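Side-chain contacts in PKS (Streptomyces albus, PDB 4OQJ), which is a ketosynthase-containing part of the oxazolomycin polyketide synthase and probably joins acyl groups by carbon-carbon condensation: residues Ile23-Leu28 and Lys383-Leu388; Ala379-Thr384 and Ala443-Glu448; Thr419-Trp422 and Pro428-Ala431. All blocks are in the same frame, centred on the assembly; numbering follows the deposited sequence.

Contact 1 of 3, residues Ile23-Leu28 and Lys383-Leu388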
loop_
_atom_site.group_PDB
_atom_site.type_symbol
_atom_site.label_atom_id
_atom_site.label_comp_id
_atom_site.label_asym_id
_atom_site.label_seq_id
_atom_site.Cartn_x
_atom_site.Cartn_y
_atom_site.Cartn_z
ATOM N N ILE A 23 -2.436 -17.473 7.570
ATOM C CA ILE A 23 -3.536 -16.518 7.693
ATOM C C ILE A 23 -4.865 -17.159 7.314
ATOM O O ILE A 23 -5.021 -17.660 6.206
ATOM C CB ILE A 23 -3.336 -15.279 6.783
ATOM C CG1 ILE A 23 -2.018 -14.547 7.077
ATOM C CG2 ILE A 23 -4.506 -14.320 6.911
ATOM C CD1 ILE A 23 -1.887 -13.997 8.455
ATOM N N ALA A 24 -5.838 -17.119 8.219
ATOM C CA ALA A 24 -7.178 -17.598 7.902
ATOM C C ALA A 24 -7.987 -16.576 7.111
ATOM O O ALA A 24 -7.932 -15.377 7.388
ATOM C CB ALA A 24 -7.922 -17.952 9.171
ATOM N N VAL A 25 -8.732 -17.056 6.122
ATOM C CA VAL A 25 -9.804 -16.277 5.522
ATOM C C VAL A 25 -11.068 -16.568 6.311
ATOM O O VAL A 25 -11.581 -17.685 6.241
ATOM C CB VAL A 25 -10.013 -16.634 4.055
ATOM C CG1 VAL A 25 -11.125 -15.800 3.458
ATOM C CG2 VAL A 25 -8.710 -16.437 3.279
ATOM N N ILE A 26 -11.563 -15.595 7.076
ATOM C CA ILE A 26 -12.681 -15.864 7.975
ATOM C C ILE A 26 -13.986 -15.293 7.476
ATOM O O ILE A 26 -15.026 -15.511 8.083
ATOM C CB ILE A 26 -12.428 -15.333 9.381
ATOM C CG1 ILE A 26 -12.229 -13.811 9.378
ATOM C CG2 ILE A 26 -11.232 -16.056 10.009
ATOM C CD1 ILE A 26 -12.224 -13.229 10.786
ATOM N N GLY A 27 -13.939 -14.572 6.368
ATOM C CA GLY A 27 -15.147 -14.062 5.751
ATOM C C GLY A 27 -14.814 -13.560 4.361
ATOM O O GLY A 27 -13.645 -13.382 4.036
ATOM N N LEU A 28 -15.833 -13.353 3.535
ATOM C CA LEU A 28 -15.609 -12.846 2.189
ATOM C C LEU A 28 -16.924 -12.444 1.576
ATOM O O LEU A 28 -17.985 -12.819 2.066
ATOM C CB LEU A 28 -14.893 -13.874 1.303
ATOM C CG LEU A 28 -15.502 -15.269 1.088
ATOM C CD1 LEU A 28 -16.651 -15.240 0.110
ATOM C CD2 LEU A 28 -14.424 -16.217 0.582
ATOM N N LYS A 383 -12.767 -17.526 -6.195
ATOM C CA LYS A 383 -13.090 -18.788 -6.865
ATOM C C LYS A 383 -12.299 -19.909 -6.224
ATOM O O LYS A 383 -12.828 -20.983 -5.965
ATOM C CB LYS A 383 -12.781 -18.737 -8.376
ATOM C CG LYS A 383 -12.528 -20.108 -9.038
ATOM C CD LYS A 383 -12.088 -19.953 -10.500
ATOM C CE LYS A 383 -11.738 -21.306 -11.126
ATOM N NZ LYS A 383 -11.272 -21.099 -12.498
ATOM N N THR A 384 -11.019 -19.654 -5.982
ATOM C CA THR A 384 -10.116 -20.687 -5.486
ATOM C C THR A 384 -10.479 -21.047 -4.049
ATOM O O THR A 384 -10.444 -22.212 -3.665
ATOM C CB THR A 384 -8.632 -20.210 -5.588
ATOM O OG1 THR A 384 -8.318 -19.941 -6.964
ATOM C CG2 THR A 384 -7.676 -21.253 -5.054
ATOM N N ILE A 385 -10.854 -20.054 -3.257
ATOM C CA ILE A 385 -11.308 -20.314 -1.889
ATOM C C ILE A 385 -12.560 -21.202 -1.876
ATOM O O ILE A 385 -12.652 -22.130 -1.081
ATOM C CB ILE A 385 -11.595 -18.998 -1.138
ATOM C CG1 ILE A 385 -10.283 -18.276 -0.842
ATOM C CG2 ILE A 385 -12.357 -19.264 0.166
ATOM C CD1 ILE A 385 -10.457 -16.836 -0.383
ATOM N N LEU A 386 -13.517 -20.932 -2.758
ATOM C CA LEU A 386 -14.749 -21.721 -2.793
ATOM C C LEU A 386 -14.486 -23.162 -3.239
ATOM O O LEU A 386 -15.063 -24.104 -2.686
ATOM C CB LEU A 386 -15.780 -21.061 -3.712
ATOM C CG LEU A 386 -16.305 -19.714 -3.181
ATOM C CD1 LEU A 386 -17.085 -18.966 -4.247
ATOM C CD2 LEU A 386 -17.189 -19.925 -1.950
HETATM N N MSE A 387 -13.626 -23.333 -4.236
HETATM C CA MSE A 387 -13.248 -24.664 -4.709
HETATM C C MSE A 387 -12.674 -25.489 -3.572
HETATM O O MSE A 387 -12.993 -26.670 -3.436
HETATM C CB MSE A 387 -12.204 -24.581 -5.835
HETATM C CG MSE A 387 -12.707 -24.040 -7.143
HETATM SE SE MSE A 387 -11.187 -23.676 -8.340
HETATM C CE MSE A 387 -10.507 -25.476 -8.539
ATOM N N LEU A 388 -11.794 -24.858 -2.787
ATOM C CA LEU A 388 -11.095 -25.522 -1.690
ATOM C C LEU A 388 -12.051 -25.879 -0.561
ATOM O O LEU A 388 -11.972 -26.967 0.009
ATOM C CB LEU A 388 -9.971 -24.634 -1.144
ATOM C CG LEU A 388 -8.676 -24.553 -1.959
ATOM C CD1 LEU A 388 -7.825 -23.369 -1.487
ATOM C CD2 LEU A 388 -7.901 -25.848 -1.835
#
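I385 of the helical segment 383-388 meets V25 and L28 of the strand segment 23-28 through methyl groups alone. Its CB faces the strand, and the chain forks there. CG2, anti to the backbone N, takes the branch toward L28 and lies 3.7 Å from L28 CD2. CG1 takes the other branch (chi1 -71°), and with chi2 extended at 167° it carries the terminal methyl straight out toward V25. I385 CD1 comes to rest 4.0 Å from V25 CG1 and 4.1 Å from V25 CG2, so the isoleucine tip sits almost evenly before the fork of the valine. The same CD1 is also 4.1 Å from L28 CD2, which therefore touches both branches of the isoleucine. V25 and L28 each reach I385 tip to tip. A beta-branched valine is short and easily held in a strand, while L28 needs its longer chain to span to the same partner. All three are buried, as befits a purely dispersive contact. This is helix-on-sheet packing in the alpha/beta layers of the thiolase fold of ketosynthases. Strand 23-31 runs antiparallel between strands 259-267 and 280-289, with V25 also touching L265 and L28 touching V263. L28 meets P38 at the start of helix 38-46, whose F41 and W42 receive L386 from the next position of helix 376-390.

Contact 2 of 3, residues Ala379-Thr384 and Ala443-Glu448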
loop_
_atom_site.group_PDB
_atom_site.type_symbol
_atom_site.label_atom_id
_atom_site.label_comp_id
_atom_site.label_asym_id
_atom_site.label_seq_id
_atom_site.Cartn_x
_atom_site.Cartn_y
_atom_site.Cartn_z
ATOM N N ALA A 379 -11.748 -11.978 -7.962
ATOM C CA ALA A 379 -12.526 -13.005 -8.631
ATOM C C ALA A 379 -11.726 -14.321 -8.654
ATOM O O ALA A 379 -12.272 -15.397 -8.405
ATOM C CB ALA A 379 -12.900 -12.561 -10.042
ATOM N N GLY A 380 -10.424 -14.226 -8.887
ATOM C CA GLY A 380 -9.567 -15.411 -8.927
ATOM C C GLY A 380 -9.366 -16.065 -7.554
ATOM O O GLY A 380 -9.435 -17.283 -7.423
ATOM N N LEU A 381 -9.109 -15.251 -6.532
ATOM C CA LEU A 381 -8.868 -15.760 -5.186
ATOM C C LEU A 381 -10.142 -16.354 -4.591
ATOM O O LEU A 381 -10.116 -17.447 -4.010
ATOM C CB LEU A 381 -8.322 -14.651 -4.282
ATOM C CG LEU A 381 -8.065 -14.996 -2.806
ATOM C CD1 LEU A 381 -7.155 -16.208 -2.655
ATOM C CD2 LEU A 381 -7.465 -13.796 -2.097
ATOM N N ILE A 382 -11.262 -15.653 -4.754
ATOM C CA ILE A 382 -12.509 -16.122 -4.180
ATOM C C ILE A 382 -12.968 -17.394 -4.882
ATOM O O ILE A 382 -13.456 -18.278 -4.216
ATOM C CB ILE A 382 -13.602 -15.033 -4.207
ATOM C CG1 ILE A 382 -13.237 -13.954 -3.181
ATOM C CG2 ILE A 382 -14.972 -15.626 -3.836
ATOM C CD1 ILE A 382 -14.103 -12.710 -3.209
ATOM N N LYS A 383 -12.767 -17.526 -6.195
ATOM C CA LYS A 383 -13.090 -18.788 -6.865
ATOM C C LYS A 383 -12.299 -19.909 -6.224
ATOM O O LYS A 383 -12.828 -20.983 -5.965
ATOM C CB LYS A 383 -12.781 -18.737 -8.376
ATOM C CG LYS A 383 -12.528 -20.108 -9.038
ATOM C CD LYS A 383 -12.088 -19.953 -10.500
ATOM C CE LYS A 383 -11.738 -21.306 -11.126
ATOM N NZ LYS A 383 -11.272 -21.099 -12.498
ATOM N N THR A 384 -11.019 -19.654 -5.982
ATOM C CA THR A 384 -10.116 -20.687 -5.486
ATOM C C THR A 384 -10.479 -21.047 -4.049
ATOM O O THR A 384 -10.444 -22.212 -3.665
ATOM C CB THR A 384 -8.632 -20.210 -5.588
ATOM O OG1 THR A 384 -8.318 -19.941 -6.964
ATOM C CG2 THR A 384 -7.676 -21.253 -5.054
ATOM N N ALA A 443 1.859 -10.637 -8.549
ATOM C CA ALA A 443 1.515 -11.207 -7.262
ATOM C C ALA A 443 1.111 -12.668 -7.419
ATOM O O ALA A 443 0.534 -13.056 -8.443
ATOM C CB ALA A 443 0.402 -10.427 -6.627
ATOM N N HIS A 444 1.436 -13.473 -6.415
ATOM C CA HIS A 444 1.009 -14.873 -6.366
ATOM C C HIS A 444 0.747 -15.231 -4.909
ATOM O O HIS A 444 1.513 -14.866 -4.021
ATOM C CB HIS A 444 2.063 -15.791 -6.981
ATOM C CG HIS A 444 1.610 -17.212 -7.186
ATOM N ND1 HIS A 444 0.885 -17.616 -8.291
ATOM C CD2 HIS A 444 1.801 -18.324 -6.434
ATOM C CE1 HIS A 444 0.666 -18.921 -8.215
ATOM N NE2 HIS A 444 1.220 -19.375 -7.105
ATOM N N VAL A 445 -0.359 -15.921 -4.676
ATOM C CA VAL A 445 -0.829 -16.275 -3.342
ATOM C C VAL A 445 -1.021 -17.796 -3.257
ATOM O O VAL A 445 -1.579 -18.422 -4.178
ATOM C CB VAL A 445 -2.141 -15.544 -3.034
ATOM C CG1 VAL A 445 -2.768 -16.010 -1.717
ATOM C CG2 VAL A 445 -1.895 -14.057 -3.022
ATOM N N ILE A 446 -0.545 -18.392 -2.165
ATOM C CA ILE A 446 -0.697 -19.825 -1.941
ATOM C C ILE A 446 -1.816 -20.017 -0.942
ATOM O O ILE A 446 -1.786 -19.449 0.158
ATOM C CB ILE A 446 0.579 -20.484 -1.394
ATOM C CG1 ILE A 446 1.775 -20.229 -2.335
ATOM C CG2 ILE A 446 0.349 -21.986 -1.154
ATOM C CD1 ILE A 446 1.600 -20.744 -3.742
ATOM N N VAL A 447 -2.794 -20.819 -1.330
ATOM C CA VAL A 447 -3.994 -21.042 -0.522
ATOM C C VAL A 447 -4.163 -22.537 -0.265
ATOM O O VAL A 447 -3.972 -23.347 -1.173
ATOM C CB VAL A 447 -5.274 -20.503 -1.214
ATOM C CG1 VAL A 447 -6.430 -20.520 -0.252
ATOM C CG2 VAL A 447 -5.067 -19.089 -1.736
ATOM N N GLU A 448 -4.521 -22.886 0.972
ATOM C CA GLU A 448 -4.768 -24.267 1.373
ATOM C C GLU A 448 -6.205 -24.447 1.890
ATOM O O GLU A 448 -6.847 -23.506 2.398
ATOM C CB GLU A 448 -3.754 -24.680 2.443
ATOM C CG GLU A 448 -3.785 -26.144 2.838
ATOM C CD GLU A 448 -2.629 -26.519 3.759
ATOM O OE1 GLU A 448 -1.487 -26.672 3.269
ATOM O OE2 GLU A 448 -2.855 -26.641 4.980
#
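L381 holds CG anti to its backbone N (chi1 178°), and a chi2 of 54° then turns CD1 toward the strand segment 443-448, although the first bond of its side chain does not aim there. V447, with chi1 at -170°, places CG1 opposite its own N and CG2 opposite its carbonyl carbon; CG2 is the methyl that L381 CD1 meets, at 3.7 Å. The two side chains cross obliquely. L381 CD1 also lies 4.5 Å from V445 CG1, a looser touch on the strand's same face, as expected for residues two apart in a strand. I446, between them, points away and packs on Q313 of helix 302-316. This is helix-on-sheet packing of the thiolase fold, in which alpha and beta layers alternate: helix 376-390 lies on one face of strand 441-448 and helix 302-316 on the other. L381 also touches L197 and V200 of helix 195-209, so a long, flexible leucine suits a place where one side chain packs at once on strand 441-448 and on a second helix. T384 faces the strand too, yet its hydroxyl turns back to its own helix: T384 OG1 donates to G380 O at 2.9 Å. T384 N reaches that oxygen, 3.2 Å from G380 O, from the opposite face of the carbonyl plane.

Contact 3 of 3, residues Thr419-Trp422 and Pro428-Ala431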
loop_
_atom_site.group_PDB
_atom_site.type_symbol
_atom_site.label_atom_id
_atom_site.label_comp_id
_atom_site.label_asym_id
_atom_site.label_seq_id
_atom_site.Cartn_x
_atom_site.Cartn_y
_atom_site.Cartn_z
ATOM N N THR A 419 -16.596 -30.217 -13.547
ATOM C CA THR A 419 -16.911 -30.100 -12.148
ATOM C C THR A 419 -16.825 -31.481 -11.531
ATOM O O THR A 419 -17.550 -32.395 -11.924
ATOM C CB THR A 419 -18.301 -29.493 -11.906
ATOM O OG1 THR A 419 -18.406 -28.243 -12.600
ATOM C CG2 THR A 419 -18.489 -29.238 -10.440
ATOM N N LYS A 420 -15.929 -31.648 -10.570
ATOM C CA LYS A 420 -15.748 -32.961 -9.960
ATOM C C LYS A 420 -15.018 -32.849 -8.648
ATOM O O LYS A 420 -14.436 -31.797 -8.336
ATOM C CB LYS A 420 -14.977 -33.888 -10.899
ATOM C CG LYS A 420 -13.562 -33.415 -11.210
ATOM C CD LYS A 420 -12.759 -34.545 -11.835
ATOM C CE LYS A 420 -11.313 -34.162 -11.988
ATOM N NZ LYS A 420 -10.551 -35.198 -12.729
ATOM N N GLU A 421 -15.030 -33.936 -7.889
ATOM C CA GLU A 421 -14.350 -33.951 -6.609
ATOM C C GLU A 421 -12.884 -33.622 -6.823
ATOM O O GLU A 421 -12.263 -34.057 -7.799
ATOM C CB GLU A 421 -14.479 -35.305 -5.898
ATOM C CG GLU A 421 -13.970 -35.257 -4.450
ATOM C CD GLU A 421 -13.810 -36.627 -3.815
ATOM O OE1 GLU A 421 -14.385 -37.606 -4.338
ATOM O OE2 GLU A 421 -13.102 -36.723 -2.787
ATOM N N TRP A 422 -12.359 -32.816 -5.909
ATOM C CA TRP A 422 -10.955 -32.467 -5.887
ATOM C C TRP A 422 -10.256 -33.616 -5.172
ATOM O O TRP A 422 -10.477 -33.811 -3.976
ATOM C CB TRP A 422 -10.769 -31.127 -5.165
ATOM C CG TRP A 422 -9.405 -30.530 -5.253
ATOM C CD1 TRP A 422 -8.217 -31.188 -5.418
ATOM C CD2 TRP A 422 -9.087 -29.139 -5.179
ATOM N NE1 TRP A 422 -7.180 -30.286 -5.448
ATOM C CE2 TRP A 422 -7.688 -29.022 -5.307
ATOM C CE3 TRP A 422 -9.852 -27.981 -5.016
ATOM C CZ2 TRP A 422 -7.038 -27.789 -5.272
ATOM C CZ3 TRP A 422 -9.211 -26.761 -4.978
ATOM C CH2 TRP A 422 -7.813 -26.671 -5.113
ATOM N N PRO A 428 -2.694 -31.598 2.519
ATOM C CA PRO A 428 -3.965 -30.903 2.300
ATOM C C PRO A 428 -3.984 -30.270 0.918
ATOM O O PRO A 428 -2.919 -29.965 0.376
ATOM C CB PRO A 428 -3.987 -29.839 3.402
ATOM C CG PRO A 428 -3.139 -30.392 4.476
ATOM C CD PRO A 428 -2.052 -31.179 3.775
ATOM N N ARG A 429 -5.169 -30.084 0.350
ATOM C CA ARG A 429 -5.277 -29.496 -0.970
ATOM C C ARG A 429 -4.702 -28.076 -0.994
ATOM O O ARG A 429 -5.038 -27.250 -0.153
ATOM C CB ARG A 429 -6.730 -29.491 -1.415
ATOM C CG ARG A 429 -7.326 -30.900 -1.536
ATOM C CD ARG A 429 -8.827 -30.833 -1.542
ATOM N NE ARG A 429 -9.444 -32.141 -1.749
ATOM C CZ ARG A 429 -9.610 -33.053 -0.796
ATOM N NH1 ARG A 429 -9.189 -32.815 0.442
ATOM N NH2 ARG A 429 -10.201 -34.208 -1.084
ATOM N N ARG A 430 -3.833 -27.805 -1.965
ATOM C CA ARG A 430 -3.205 -26.499 -2.086
ATOM C C ARG A 430 -3.331 -25.963 -3.500
ATOM O O ARG A 430 -3.246 -26.722 -4.482
ATOM C CB ARG A 430 -1.733 -26.568 -1.698
ATOM C CG ARG A 430 -1.491 -26.856 -0.240
ATOM C CD ARG A 430 -0.059 -27.304 -0.004
ATOM N NE ARG A 430 0.174 -27.548 1.412
ATOM C CZ ARG A 430 1.246 -28.148 1.908
ATOM N NH1 ARG A 430 2.212 -28.588 1.104
ATOM N NH2 ARG A 430 1.346 -28.311 3.219
ATOM N N ALA A 431 -3.509 -24.648 -3.585
ATOM C CA ALA A 431 -3.628 -23.957 -4.850
ATOM C C ALA A 431 -2.737 -22.733 -4.907
ATOM O O ALA A 431 -2.347 -22.170 -3.871
ATOM C CB ALA A 431 -5.077 -23.546 -5.093
#
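W422 O is gripped by two nitrogens of a single side chain, R429. R429 NH2 donates to W422 O at 2.9 Å, almost in line with the C=O bond, whereas R429 NE, 3.0 Å from W422 O, approaches from above the carbonyl plane. The oxygen lies close to the guanidinium plane, so both N-H groups can point at it from one side-on edge; the bonds are moderately bent, at 146° and 148°. The arginine gets there by passing over the indole. Its chain, extended from CG to NE, slides past the W422 side chain in the opposite direction, and R429 CD stands over the five-membered ring, 3.9 Å from its centroid, in a CH-pi contact. The guanidinium itself does not stack: its plane is 84° from that of the ring, so methylenes meet the face while the charged end goes to the backbone. At the ring's edge, W422 CZ2 lies 4.0 Å from R430 O and W422 CH2 4.2 Å from A431 CB, where the small alanine lets the broad ring come close to strand 430-436. The indole nitrogen NE1 bonds to S324 OG. W422 also packs on M387, which lays the loop over the end of helix 376-390. E421 OE2 stands near the guanidinium edge, 4.2 Å from R429 NH2, beyond a salt bridge; the firm ionic partner of R429 is E449, through NH1. R430 points away and pairs with E448. A long arginine with an apolar methylene shaft and a flat, charged donor head suits this double task. Holding the carbonyl by two N-H groups joins the two ends of the loop that links strands 420-421 and 430-436 and fixes the head's rotation, while the carboxylate of E449, with E421 more distant, probably helps to balance the buried positive charge next to R391.

How the contacts relate
Contacts 1 and 2 are buried, wholly apolar across their interfaces, and use successive turns of helix 376-390, sharing K383 and T384; they press it against strand 23-31 of the N-terminal half of the fold and strand 441-448 of the C-terminal half, whose sheets run on into each other. Contact 3 lies farther from the chain centre, at a loop, where W422, R429 and A431 are buried but E421 is exposed, and there hydrogen bonds and charges join a CH-pi contact. The three are nevertheless continuous: L388 CD1 packs 3.4 Å from V447 CG1, L388 CD2 lies 3.4 Å from W422 CH2, and T384 CG2 is 3.5 Å from A431 CB. Strands 430-436 and 441-448 are sheet neighbours.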